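Local coordinates for phosphoethanolamine N-methyltransferase 1 (Haemonchus contortus, PDB 4KRG), which probably catalyses S-adenosylmethionine-dependent N-methylation of phosphoethanolamine, a step in nematode phosphocholine biosynthesis, at residues A198-M208 and A241-L252. Sequence-based numbering, arbitrary orientation. Where two conformers were deposited one is given.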
# COMPACT_ATOMS: atom_id res chain seq x y z
N ALA A 198 12.64 2.06 -6.39
CA ALA A 198 13.74 1.93 -7.36
C ALA A 198 14.38 3.27 -7.71
O ALA A 198 15.59 3.34 -7.91
CB ALA A 198 13.26 1.23 -8.62
N ILE A 199 13.56 4.31 -7.81
CA ILE A 199 14.00 5.61 -8.31
C ILE A 199 15.24 6.16 -7.58
O ILE A 199 15.30 6.18 -6.35
CB ILE A 199 12.85 6.65 -8.28
CG1 ILE A 199 11.86 6.37 -9.41
CG2 ILE A 199 13.39 8.07 -8.43
CD1 ILE A 199 10.59 7.19 -9.33
N ARG A 200 16.22 6.58 -8.37
CA ARG A 200 17.38 7.30 -7.88
C ARG A 200 17.55 8.51 -8.78
O ARG A 200 17.79 8.37 -9.98
CB ARG A 200 18.63 6.43 -7.96
CG ARG A 200 18.60 5.19 -7.10
CD ARG A 200 18.50 5.55 -5.63
NE ARG A 200 18.50 4.37 -4.79
CZ ARG A 200 17.43 3.65 -4.51
NH1 ARG A 200 16.25 3.98 -5.02
NH2 ARG A 200 17.53 2.59 -3.73
N TYR A 201 17.42 9.70 -8.21
CA TYR A 201 17.48 10.94 -8.99
C TYR A 201 18.64 11.83 -8.55
O TYR A 201 18.78 12.14 -7.37
CB TYR A 201 16.16 11.70 -8.82
CG TYR A 201 16.14 13.09 -9.42
CD1 TYR A 201 15.84 13.29 -10.76
CD2 TYR A 201 16.41 14.22 -8.64
CE1 TYR A 201 15.82 14.56 -11.31
CE2 TYR A 201 16.38 15.50 -9.19
CZ TYR A 201 16.09 15.65 -10.52
OH TYR A 201 16.06 16.91 -11.07
N ARG A 202 19.46 12.25 -9.52
CA ARG A 202 20.50 13.23 -9.25
C ARG A 202 20.00 14.62 -9.62
O ARG A 202 19.63 14.86 -10.77
CB ARG A 202 21.78 12.92 -10.03
CG ARG A 202 22.95 13.81 -9.63
CD ARG A 202 24.25 13.45 -10.37
NE ARG A 202 24.90 12.26 -9.83
CZ ARG A 202 25.77 12.26 -8.82
NH1 ARG A 202 26.11 13.40 -8.23
NH2 ARG A 202 26.32 11.12 -8.41
N ASP A 203 20.00 15.53 -8.66
CA ASP A 203 19.50 16.87 -8.92
C ASP A 203 20.55 17.76 -9.62
O ASP A 203 21.64 17.29 -9.95
CB ASP A 203 18.88 17.52 -7.66
CG ASP A 203 19.90 17.87 -6.58
OD1 ASP A 203 21.10 18.02 -6.88
OD2 ASP A 203 19.49 18.03 -5.42
N SER A 204 20.21 19.02 -9.86
CA SER A 204 21.09 19.91 -10.60
C SER A 204 22.37 20.24 -9.84
O SER A 204 23.35 20.68 -10.44
CB SER A 204 20.35 21.20 -10.97
OG SER A 204 19.84 21.83 -9.82
N ASP A 205 22.37 20.02 -8.53
CA ASP A 205 23.56 20.24 -7.73
C ASP A 205 24.39 18.96 -7.65
O ASP A 205 25.45 18.93 -7.03
CB ASP A 205 23.18 20.69 -6.32
CG ASP A 205 22.38 21.98 -6.31
OD1 ASP A 205 22.63 22.84 -7.19
OD2 ASP A 205 21.50 22.12 -5.44
N GLY A 206 23.90 17.90 -8.29
CA GLY A 206 24.62 16.64 -8.32
C GLY A 206 24.38 15.76 -7.10
O GLY A 206 25.16 14.84 -6.84
N LYS A 207 23.31 16.02 -6.36
CA LYS A 207 22.99 15.21 -5.19
C LYS A 207 22.00 14.11 -5.54
O LYS A 207 21.09 14.33 -6.35
CB LYS A 207 22.46 16.09 -4.06
CG LYS A 207 23.54 16.90 -3.37
CD LYS A 207 22.97 17.77 -2.26
CE LYS A 207 24.07 18.43 -1.44
NZ LYS A 207 23.50 19.28 -0.36
N MSE A 208 22.17 12.94 -4.94
CA MSE A 208 21.33 11.79 -5.24
C MSE A 208 20.15 11.70 -4.27
O MSE A 208 20.28 12.01 -3.09
CB MSE A 208 22.13 10.49 -5.18
CG MSE A 208 21.47 9.32 -5.89
SE MSE A 208 21.36 9.60 -7.82
CE MSE A 208 23.18 10.18 -8.06
N ALA A 241 20.12 9.55 -1.06
CA ALA A 241 20.64 8.23 -1.41
C ALA A 241 22.14 8.33 -1.66
O ALA A 241 22.58 8.25 -2.81
CB ALA A 241 19.93 7.69 -2.63
N VAL A 242 22.91 8.51 -0.60
CA VAL A 242 24.36 8.69 -0.70
C VAL A 242 25.04 7.50 -1.39
O VAL A 242 24.83 6.35 -1.00
CB VAL A 242 25.01 8.91 0.68
CG1 VAL A 242 26.52 9.03 0.56
CG2 VAL A 242 24.43 10.14 1.37
N GLY A 243 25.84 7.78 -2.41
CA GLY A 243 26.62 6.75 -3.06
C GLY A 243 25.87 5.91 -4.08
O GLY A 243 26.46 5.05 -4.73
N ASP A 244 24.57 6.15 -4.23
CA ASP A 244 23.79 5.39 -5.19
C ASP A 244 24.01 5.92 -6.60
O ASP A 244 24.59 6.99 -6.77
CB ASP A 244 22.31 5.43 -4.82
CG ASP A 244 22.00 4.63 -3.56
OD1 ASP A 244 22.95 4.25 -2.84
OD2 ASP A 244 20.81 4.40 -3.28
N GLU A 245 23.55 5.17 -7.60
CA GLU A 245 23.67 5.59 -9.00
C GLU A 245 22.30 5.86 -9.62
O GLU A 245 21.32 5.19 -9.28
CB GLU A 245 24.42 4.53 -9.82
CG GLU A 245 23.73 3.17 -9.87
CD GLU A 245 24.30 2.27 -10.95
OE1 GLU A 245 25.45 2.49 -11.37
OE2 GLU A 245 23.59 1.33 -11.38
N GLU A 246 22.23 6.84 -10.52
CA GLU A 246 20.96 7.25 -11.11
C GLU A 246 20.26 6.10 -11.81
O GLU A 246 20.90 5.19 -12.32
CB GLU A 246 21.17 8.38 -12.12
CG GLU A 246 21.66 9.67 -11.52
CD GLU A 246 21.96 10.72 -12.57
OE1 GLU A 246 23.15 11.11 -12.69
OE2 GLU A 246 21.02 11.16 -13.26
N THR A 247 18.94 6.15 -11.82
CA THR A 247 18.16 5.21 -12.60
C THR A 247 17.53 6.00 -13.72
O THR A 247 16.76 6.92 -13.47
CB THR A 247 17.06 4.55 -11.77
OG1 THR A 247 16.38 5.55 -10.99
CG2 THR A 247 17.65 3.51 -10.84
N SER A 248 17.87 5.65 -14.95
CA SER A 248 17.35 6.34 -16.13
C SER A 248 15.89 5.97 -16.36
O SER A 248 15.38 5.04 -15.74
CB SER A 248 18.17 5.97 -17.36
OG SER A 248 17.87 4.66 -17.79
N VAL A 249 15.23 6.69 -17.26
CA VAL A 249 13.85 6.38 -17.63
C VAL A 249 13.77 5.03 -18.35
O VAL A 249 12.86 4.24 -18.09
CB VAL A 249 13.23 7.48 -18.51
CG1 VAL A 249 11.80 7.14 -18.88
CG2 VAL A 249 13.25 8.80 -17.77
N ASP A 250 14.72 4.76 -19.23
CA ASP A 250 14.75 3.49 -19.96
C ASP A 250 15.01 2.29 -19.04
O ASP A 250 14.40 1.24 -19.22
CB ASP A 250 15.79 3.54 -21.08
CG ASP A 250 15.39 4.45 -22.22
OD1 ASP A 250 14.17 4.57 -22.49
OD2 ASP A 250 16.28 5.04 -22.85
N ASP A 251 15.90 2.47 -18.07
CA ASP A 251 16.22 1.41 -17.10
C ASP A 251 15.03 1.12 -16.19
O ASP A 251 14.78 -0.03 -15.83
CB ASP A 251 17.44 1.80 -16.25
CG ASP A 251 18.77 1.52 -16.95
OD1 ASP A 251 18.76 1.18 -18.16
OD2 ASP A 251 19.82 1.66 -16.29
N LEU A 252 14.30 2.16 -15.82
CA LEU A 252 13.12 2.01 -14.98
C LEU A 252 11.96 1.44 -15.77
O LEU A 252 11.20 0.62 -15.26
CB LEU A 252 12.72 3.36 -14.38
CG LEU A 252 13.62 3.89 -13.27
CD1 LEU A 252 13.31 5.35 -12.96
CD2 LEU A 252 13.47 3.03 -12.03
O HOH W 1 18.49 11.51 -12.63
O HOH W 2 25.41 9.74 -11.44
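Backbone bonds pin segment 241-252 to segment 198-208 at two places: Thr-247 N gives to Arg-200 O (3.1 Å) and Ala-241 N to Met-208 O. A hairpin pairs strand 200-202 with strand 208-218 of the Rossmann-like methyltransferase domain, while the loop 241-248 carries the chain from strand 231-240 into helix 249-271. At Arg-200 the main chain is held twice, because Thr-247 OG1, set between its own backbone N and carbonyl carbon (chi1 45°), accepts from Arg-200 N at 2.8 Å. The arginine side chain bends at chi2, bringing CD against Ala-241 CB, with Arg-200 CB close to Glu-245 O. It then forms a salt bridge through NE, 2.8 Å from Asp-244 OD2, on the lone pair directed away from the other oxygen; guanidinium and carboxylate are nearly coplanar. Its NH1 turns back to Ile-199 O and Arg-197 O at the end of helix 189-198, which fixes the rotation of the group.

In one of its two conformers, selenomethionine Met-208 bends at chi2 and chi3 against the 241-252 segment, its CG against Ala-241 CB and its SE 3.7 Å from Glu-246 CG. Glu-246 extends across Arg-202 at about a right angle, its carboxylate carbon against Arg-202 CB, and a long salt bridge of 3.5 Å joins Arg-202 NE to Glu-246 OE1. Farther along, Leu-252 straddles the helix end, CD2 on Ala-198 CB and CD1 on Ile-199 CG1, and Ile-199 also packs on helix 136-149. A water reinforces the exposed ion pair, accepting from Arg-202 NE at 3.0 Å and donating to Glu-246 OE1 at 2.9 Å.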